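Local coordinates for Rab5 protein, putative (Plasmodium falciparum, PDB 3CLV) that binds GDP and, as a putative Rab5 of the Ras-like small G-protein family, probably works as a molecular switch in membrane traffic, at residues Ile23-Arg26 with Leu27-Thr31; Asn190-Asn193 with Ile194-Leu198; Ala101-Glu104 with Arg105-Ser108. All coordinates share one frame; numbering follows the deposited sequence.

How the contacts relate
The three contacts follow one another along the chain without nesting or crossing, and each lies in one unbroken stretch. Contact 1 comes first, in the last turns of helix 20-29 and the turn after it. Contact 3 is next and closes a tight turn in the loop from strand 92-99 to helix 110-114. Contact 2 is last, at the start of helix 191-206. Contacts 1 and 2 meet in space: Leu27 CD2 packs on Phe195 CE2 at 3.4 Å, joining the first and last helices. Contact 3 stands apart, with nearest atoms about 9 Å from contact 1 and about 13 Å from contact 2.

Contact 1 of 3, residues Ile23-Arg26 with Leu27-Thr31; sequences IVLR and LTKDT
Arg26 reaches Asp30 because its CG sits opposite the backbone N (chi1 -179°) and the chain then bends at chi2 and chi3. The site is the end of helix 20-29, the helix after the P-loop in the Ras-like G domain. Arg26 NH2 forms a salt bridge with Asp30 OD1 at 2.9 Å. The carboxylate oxygen is met from above its plane, and the two flat groups are turned 57° apart. The carbonyl carbon of Thr31 lies over the guanidinium face. Asp30, with positive phi, is the first residue to leave helical backbone angles; its N gives a weak hydrogen bond to Arg26 O, 3.0 Å. Leu25 sends its two methyls to different neighbours. Leu25 CD2 touches Thr31 CG2 at 3.7 Å, and Leu25 CD1 lies 3.8 Å from Lys29 CD. The isobutyl group of Leu27 is buried against Ile191 and Phe195 of helix 191-206. On the side of strand 43-50, Thr28 and Val24 both touch Cys45. Val24 O is held by two donors from opposite faces of its carbonyl plane: Thr28 N at 2.9 Å and Thr28 OG1 at 2.7 Å.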
loop_
_atom_site.group_PDB
_atom_site.type_symbol
_atom_site.label_atom_id
_atom_site.label_comp_id
_atom_site.label_asym_id
_atom_site.label_seq_id
_atom_site.Cartn_x
_atom_site.Cartn_y
_atom_site.Cartn_z
ATOM N N ILE A 23 -12.848 -11.820 -11.980
ATOM C CA ILE A 23 -13.390 -10.458 -11.986
ATOM C C ILE A 23 -12.398 -9.490 -12.642
ATOM O O ILE A 23 -12.786 -8.671 -13.477
ATOM C CB ILE A 23 -13.781 -9.993 -10.552
ATOM C CG1 ILE A 23 -14.964 -10.809 -10.038
ATOM C CG2 ILE A 23 -14.102 -8.468 -10.509
ATOM C CD1 ILE A 23 -15.200 -10.668 -8.514
ATOM N N VAL A 24 -11.119 -9.575 -12.267
ATOM C CA VAL A 24 -10.085 -8.727 -12.860
ATOM C C VAL A 24 -9.917 -8.991 -14.376
ATOM O O VAL A 24 -9.782 -8.057 -15.156
ATOM C CB VAL A 24 -8.723 -8.868 -12.117
ATOM C CG1 VAL A 24 -7.534 -8.274 -12.943
ATOM C CG2 VAL A 24 -8.804 -8.245 -10.728
ATOM N N LEU A 25 -9.919 -10.257 -14.784
ATOM C CA LEU A 25 -9.722 -10.555 -16.202
ATOM C C LEU A 25 -10.875 -10.045 -17.081
ATOM O O LEU A 25 -10.654 -9.498 -18.177
ATOM C CB LEU A 25 -9.507 -12.052 -16.410
ATOM C CG LEU A 25 -9.062 -12.419 -17.831
ATOM C CD1 LEU A 25 -7.650 -11.866 -18.100
ATOM C CD2 LEU A 25 -9.112 -13.914 -17.994
ATOM N N ARG A 26 -12.096 -10.241 -16.593
ATOM C CA ARG A 26 -13.318 -9.813 -17.270
ATOM C C ARG A 26 -13.335 -8.291 -17.299
ATOM O O ARG A 26 -13.572 -7.691 -18.343
ATOM C CB ARG A 26 -14.534 -10.361 -16.518
ATOM C CG ARG A 26 -15.886 -10.027 -17.103
ATOM C CD ARG A 26 -16.337 -11.193 -17.964
ATOM N NE ARG A 26 -16.106 -10.917 -19.352
ATOM C CZ ARG A 26 -16.417 -11.733 -20.349
ATOM N NH1 ARG A 26 -16.957 -12.932 -20.126
ATOM N NH2 ARG A 26 -16.172 -11.331 -21.573
ATOM N N LEU A 27 -13.029 -7.675 -16.158
ATOM C CA LEU A 27 -12.996 -6.218 -16.065
ATOM C C LEU A 27 -11.988 -5.588 -17.020
ATOM O O LEU A 27 -12.331 -4.661 -17.767
ATOM C CB LEU A 27 -12.736 -5.761 -14.623
ATOM C CG LEU A 27 -12.692 -4.248 -14.429
ATOM C CD1 LEU A 27 -14.116 -3.701 -14.440
ATOM C CD2 LEU A 27 -11.953 -3.904 -13.131
ATOM N N THR A 28 -10.762 -6.105 -17.027
ATOM C CA THR A 28 -9.669 -5.434 -17.717
ATOM C C THR A 28 -9.414 -5.910 -19.146
ATOM O O THR A 28 -8.863 -5.162 -19.969
ATOM C CB THR A 28 -8.378 -5.483 -16.888
ATOM O OG1 THR A 28 -7.972 -6.850 -16.707
ATOM C CG2 THR A 28 -8.631 -4.832 -15.515
ATOM N N LYS A 29 -9.828 -7.136 -19.454
ATOM C CA LYS A 29 -9.508 -7.731 -20.742
ATOM C C LYS A 29 -10.730 -8.375 -21.420
ATOM O O LYS A 29 -10.607 -8.996 -22.484
ATOM C CB LYS A 29 -8.345 -8.716 -20.571
ATOM C CG LYS A 29 -7.033 -8.026 -20.186
ATOM C CD LYS A 29 -5.923 -9.002 -19.824
ATOM C CE LYS A 29 -4.592 -8.269 -19.586
ATOM N NZ LYS A 29 -3.468 -9.206 -19.264
ATOM N N ASP A 30 -11.903 -8.202 -20.808
ATOM C CA ASP A 30 -13.171 -8.708 -21.334
ATOM C C ASP A 30 -13.078 -10.185 -21.744
ATOM O O ASP A 30 -13.527 -10.575 -22.834
ATOM C CB ASP A 30 -13.658 -7.815 -22.480
ATOM C CG ASP A 30 -15.117 -8.021 -22.805
ATOM O OD1 ASP A 30 -15.895 -8.425 -21.918
ATOM O OD2 ASP A 30 -15.475 -7.782 -23.976
ATOM N N THR A 31 -12.483 -10.984 -20.856
ATOM C CA THR A 31 -12.145 -12.376 -21.117
ATOM C C THR A 31 -12.443 -13.214 -19.884
ATOM O O THR A 31 -12.291 -12.737 -18.759
ATOM C CB THR A 31 -10.624 -12.531 -21.455
ATOM O OG1 THR A 31 -10.379 -11.985 -22.743
ATOM C CG2 THR A 31 -10.202 -13.997 -21.489
#

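Contact 2 of 3, residues Asn190-Asn193 with Ile194-Leu198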
loop_
_atom_site.group_PDB
_atom_site.type_symbol
_atom_site.label_atom_id
_atom_site.label_comp_id
_atom_site.label_asym_id
_atom_site.label_seq_id
_atom_site.Cartn_x
_atom_site.Cartn_y
_atom_site.Cartn_z
ATOM N N ASN A 190 -22.712 -7.491 -14.380
ATOM C CA ASN A 190 -22.496 -6.580 -13.227
ATOM C C ASN A 190 -21.036 -6.392 -12.795
ATOM O O ASN A 190 -20.761 -5.789 -11.755
ATOM C CB ASN A 190 -23.353 -6.999 -12.012
ATOM C CG ASN A 190 -24.794 -6.492 -12.093
ATOM O OD1 ASN A 190 -25.104 -5.576 -12.851
ATOM N ND2 ASN A 190 -25.664 -7.076 -11.296
ATOM N N ILE A 191 -20.108 -6.895 -13.604
ATOM C CA ILE A 191 -18.678 -6.762 -13.297
ATOM C C ILE A 191 -18.219 -5.313 -13.296
ATOM O O ILE A 191 -17.644 -4.860 -12.299
ATOM C CB ILE A 191 -17.794 -7.653 -14.217
ATOM C CG1 ILE A 191 -18.171 -9.131 -14.042
ATOM C CG2 ILE A 191 -16.277 -7.399 -13.976
ATOM C CD1 ILE A 191 -17.897 -9.735 -12.633
ATOM N N LYS A 192 -18.487 -4.584 -14.385
ATOM C CA LYS A 192 -18.169 -3.158 -14.457
ATOM C C LYS A 192 -18.947 -2.395 -13.392
ATOM O O LYS A 192 -18.426 -1.434 -12.805
ATOM C CB LYS A 192 -18.475 -2.563 -15.846
ATOM C CG LYS A 192 -17.520 -2.985 -16.974
ATOM C CD LYS A 192 -17.912 -2.188 -18.237
ATOM C CE LYS A 192 -17.859 -3.009 -19.515
ATOM N NZ LYS A 192 -16.642 -2.648 -20.320
ATOM N N ASN A 193 -20.168 -2.858 -13.121
ATOM C CA ASN A 193 -21.061 -2.208 -12.155
ATOM C C ASN A 193 -20.495 -2.230 -10.724
ATOM O O ASN A 193 -20.789 -1.351 -9.921
ATOM C CB ASN A 193 -22.463 -2.842 -12.188
ATOM C CG ASN A 193 -23.319 -2.372 -13.381
ATOM O OD1 ASN A 193 -23.147 -1.279 -13.906
ATOM N ND2 ASN A 193 -24.281 -3.201 -13.773
ATOM N N ILE A 194 -19.662 -3.223 -10.406
ATOM C CA ILE A 194 -18.965 -3.189 -9.106
ATOM C C ILE A 194 -18.288 -1.823 -8.950
ATOM O O ILE A 194 -18.412 -1.152 -7.932
ATOM C CB ILE A 194 -17.859 -4.282 -9.000
ATOM C CG1 ILE A 194 -18.453 -5.692 -9.010
ATOM C CG2 ILE A 194 -16.974 -4.035 -7.755
ATOM C CD1 ILE A 194 -17.389 -6.825 -9.214
ATOM N N PHE A 195 -17.561 -1.420 -9.977
ATOM C CA PHE A 195 -16.734 -0.245 -9.914
ATOM C C PHE A 195 -17.543 1.015 -10.172
ATOM O O PHE A 195 -17.182 2.076 -9.678
ATOM C CB PHE A 195 -15.552 -0.414 -10.869
ATOM C CG PHE A 195 -14.620 -1.510 -10.428
ATOM C CD1 PHE A 195 -13.599 -1.240 -9.521
ATOM C CD2 PHE A 195 -14.817 -2.825 -10.857
ATOM C CE1 PHE A 195 -12.757 -2.242 -9.091
ATOM C CE2 PHE A 195 -13.996 -3.845 -10.429
ATOM C CZ PHE A 195 -12.956 -3.560 -9.536
ATOM N N TYR A 196 -18.668 0.881 -10.881
ATOM C CA TYR A 196 -19.586 2.021 -11.067
ATOM C C TYR A 196 -20.136 2.449 -9.714
ATOM O O TYR A 196 -20.138 3.646 -9.391
ATOM C CB TYR A 196 -20.757 1.682 -12.006
ATOM C CG TYR A 196 -20.372 1.433 -13.461
ATOM C CD1 TYR A 196 -19.113 1.774 -13.948
ATOM C CD2 TYR A 196 -21.290 0.880 -14.355
ATOM C CE1 TYR A 196 -18.763 1.538 -15.281
ATOM C CE2 TYR A 196 -20.950 0.640 -15.680
ATOM C CZ TYR A 196 -19.689 0.970 -16.132
ATOM O OH TYR A 196 -19.359 0.746 -17.454
ATOM N N MET A 197 -20.588 1.461 -8.941
ATOM C CA MET A 197 -21.148 1.663 -7.607
ATOM C C MET A 197 -20.122 2.272 -6.650
ATOM O O MET A 197 -20.428 3.238 -5.923
ATOM C CB MET A 197 -21.694 0.342 -7.051
ATOM C CG MET A 197 -22.987 -0.171 -7.753
ATOM S SD MET A 197 -23.630 -1.697 -7.013
ATOM C CE MET A 197 -24.343 -1.086 -5.506
ATOM N N LEU A 198 -18.906 1.712 -6.659
ATOM C CA LEU A 198 -17.798 2.251 -5.867
ATOM C C LEU A 198 -17.462 3.683 -6.240
ATOM O O LEU A 198 -17.297 4.528 -5.364
ATOM C CB LEU A 198 -16.541 1.386 -6.014
ATOM C CG LEU A 198 -16.551 0.029 -5.302
ATOM C CD1 LEU A 198 -15.257 -0.748 -5.606
ATOM C CD2 LEU A 198 -16.733 0.229 -3.789
#
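Ile194 packs close to the Ile191 carbonyl: Ile194 CB is 3.4 Å from Ile191 O. The Ile194 N is shared between two acceptors. Ile194 N bonds to Ile191 O at 3.2 Å, coming from above the carbonyl plane, and more weakly to Asn190 O. The first turn thus mixes an i-to-i-3 bond of the 3-10 kind with a weak i-to-i-4 bond. Further on, Met197 N meets Asn193 O in a nearly straight bond (170°), as in a regular helix. The side chains of Ile191, Ile194 and Phe195 are buried. Ile194 CG2 lies over one face of the Phe195 ring, offset toward its rim, and the ring meets Phe95 edge-to-face. The stretch begins helix 191-206, the C-terminal helix of the Ras-like fold. It packs on strands 119-125, 149-155 and 179-183, and on helix 20-29 beside it. The side of the helix with Lys192 and Tyr196 is looser and more exposed. Here the two side chains run side by side, pointing the same way. The Lys192 CB makes an off-centre CH-pi contact, 4.2 Å from the centroid of the Tyr196 ring, and Lys192 CD comes 3.4 Å from Tyr196 OH. Lys192 O lies over a face of the same ring, toward its rim, while it accepts from Tyr196 N at 3.0 Å in the carbonyl plane. At the helix start, against strand 179-183, Asn193 meets Asn190. Asn193 ND2 gives a 2.7 Å hydrogen bond to Asn190 OD1, which lies in the Asn193 amide plane. Asn190 ND2 in turn bonds to Gln182 O of that strand.

Contact 3 of 3, residues Ala101-Glu104 with Arg105-Ser108; sequences AGQE and RYAS
Arg105 turns its side chain back onto the Gly102 carbonyl. CG stands beside the backbone N and the chain bends at chi3 (-71°), which brings Arg105 NE to Gly102 O at 2.7 Å. The bond is almost straight (176°), and the oxygen lies in the guanidinium plane, at its edge. Arg105 N adds a weak hydrogen bond to Gly102 O, 3.4 Å. The backbone and side chain of one residue thus both hold this oxygen. The amide of Gly102 is held as well: its N bonds to Glu104 OE1 at 2.9 Å, and that oxygen also pairs with Thr100 OG1. The turn takes in the end of the Asp-Thr-Ala-Gly-Gln sequence, where switch II of Ras-like G proteins begins. Here it is a short 3-10 turn, and the Glu104 side chain touches the likely P-loop. Tyr106 comes next. Tyr106 N bonds to Gln103 O at 2.9 Å, from above the carbonyl plane. The tyrosine ring runs beside Arg105: Tyr106 OH lies 4.0 Å above the plane of the Arg105 guanidinium, over its centre, and Arg105 CB covers one ring face near the rim. Gln103 OE1 approaches Tyr106 CD2 obliquely at 3.3 Å, with the amide and ring planes 69° apart. After Tyr106 the chain moves away from the turn. Ser108 packs on Gly41 of the second subunit, and Gln103 on Ser108 of that subunit.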
loop_
_atom_site.group_PDB
_atom_site.type_symbol
_atom_site.label_atom_id
_atom_site.label_comp_id
_atom_site.label_asym_id
_atom_site.label_seq_id
_atom_site.Cartn_x
_atom_site.Cartn_y
_atom_site.Cartn_z
ATOM N N ALA A 101 -5.233 -12.592 -3.796
ATOM C CA ALA A 101 -4.808 -13.740 -4.634
ATOM C C ALA A 101 -4.160 -14.899 -3.891
ATOM O O ALA A 101 -3.286 -15.582 -4.454
ATOM C CB ALA A 101 -3.872 -13.280 -5.761
ATOM N N GLY A 102 -4.590 -15.125 -2.651
ATOM C CA GLY A 102 -4.035 -16.201 -1.822
ATOM C C GLY A 102 -3.407 -15.693 -0.529
ATOM O O GLY A 102 -3.350 -16.428 0.460
ATOM N N GLN A 103 -2.964 -14.434 -0.523
ATOM C CA GLN A 103 -2.318 -13.844 0.660
ATOM C C GLN A 103 -3.269 -13.531 1.818
ATOM O O GLN A 103 -2.828 -13.275 2.943
ATOM C CB GLN A 103 -1.510 -12.598 0.273
ATOM C CG GLN A 103 -0.434 -12.866 -0.793
ATOM C CD GLN A 103 0.829 -13.487 -0.220
ATOM O OE1 GLN A 103 0.824 -14.023 0.876
ATOM N NE2 GLN A 103 1.927 -13.388 -0.961
ATOM N N GLU A 104 -4.572 -13.575 1.549
ATOM C CA GLU A 104 -5.591 -13.396 2.588
ATOM C C GLU A 104 -5.478 -14.476 3.685
ATOM O O GLU A 104 -6.003 -14.305 4.783
ATOM C CB GLU A 104 -7.002 -13.398 1.966
ATOM C CG GLU A 104 -7.466 -14.775 1.407
ATOM C CD GLU A 104 -6.974 -15.082 -0.009
ATOM O OE1 GLU A 104 -6.438 -14.166 -0.676
ATOM O OE2 GLU A 104 -7.162 -16.243 -0.463
ATOM N N ARG A 105 -4.788 -15.575 3.374
ATOM C CA ARG A 105 -4.483 -16.631 4.359
ATOM C C ARG A 105 -3.502 -16.182 5.456
ATOM O O ARG A 105 -3.485 -16.744 6.568
ATOM C CB ARG A 105 -3.920 -17.864 3.639
ATOM C CG ARG A 105 -4.934 -18.541 2.729
ATOM C CD ARG A 105 -4.291 -19.618 1.884
ATOM N NE ARG A 105 -3.415 -19.066 0.849
ATOM C CZ ARG A 105 -2.655 -19.798 0.039
ATOM N NH1 ARG A 105 -2.659 -21.126 0.143
ATOM N NH2 ARG A 105 -1.887 -19.208 -0.873
ATOM N N TYR A 106 -2.698 -15.165 5.158
ATOM C CA TYR A 106 -1.597 -14.797 6.033
ATOM C C TYR A 106 -1.848 -13.499 6.800
ATOM O O TYR A 106 -1.871 -12.409 6.219
ATOM C CB TYR A 106 -0.298 -14.769 5.229
ATOM C CG TYR A 106 -0.071 -16.068 4.487
ATOM C CD1 TYR A 106 0.393 -17.199 5.157
ATOM C CD2 TYR A 106 -0.349 -16.179 3.124
ATOM C CE1 TYR A 106 0.589 -18.402 4.485
ATOM C CE2 TYR A 106 -0.159 -17.375 2.446
ATOM C CZ TYR A 106 0.312 -18.483 3.133
ATOM O OH TYR A 106 0.509 -19.679 2.472
ATOM N N ALA A 107 -2.034 -13.634 8.117
ATOM C CA ALA A 107 -2.469 -12.518 8.970
ATOM C C ALA A 107 -1.456 -11.391 9.034
ATOM O O ALA A 107 -1.817 -10.239 9.265
ATOM C CB ALA A 107 -2.808 -13.009 10.389
ATOM N N SER A 108 -0.186 -11.730 8.836
ATOM C CA SER A 108 0.879 -10.741 8.856
ATOM C C SER A 108 1.124 -10.082 7.480
ATOM O O SER A 108 1.888 -9.122 7.374
ATOM C CB SER A 108 2.158 -11.384 9.381
ATOM O OG SER A 108 2.863 -12.006 8.326
#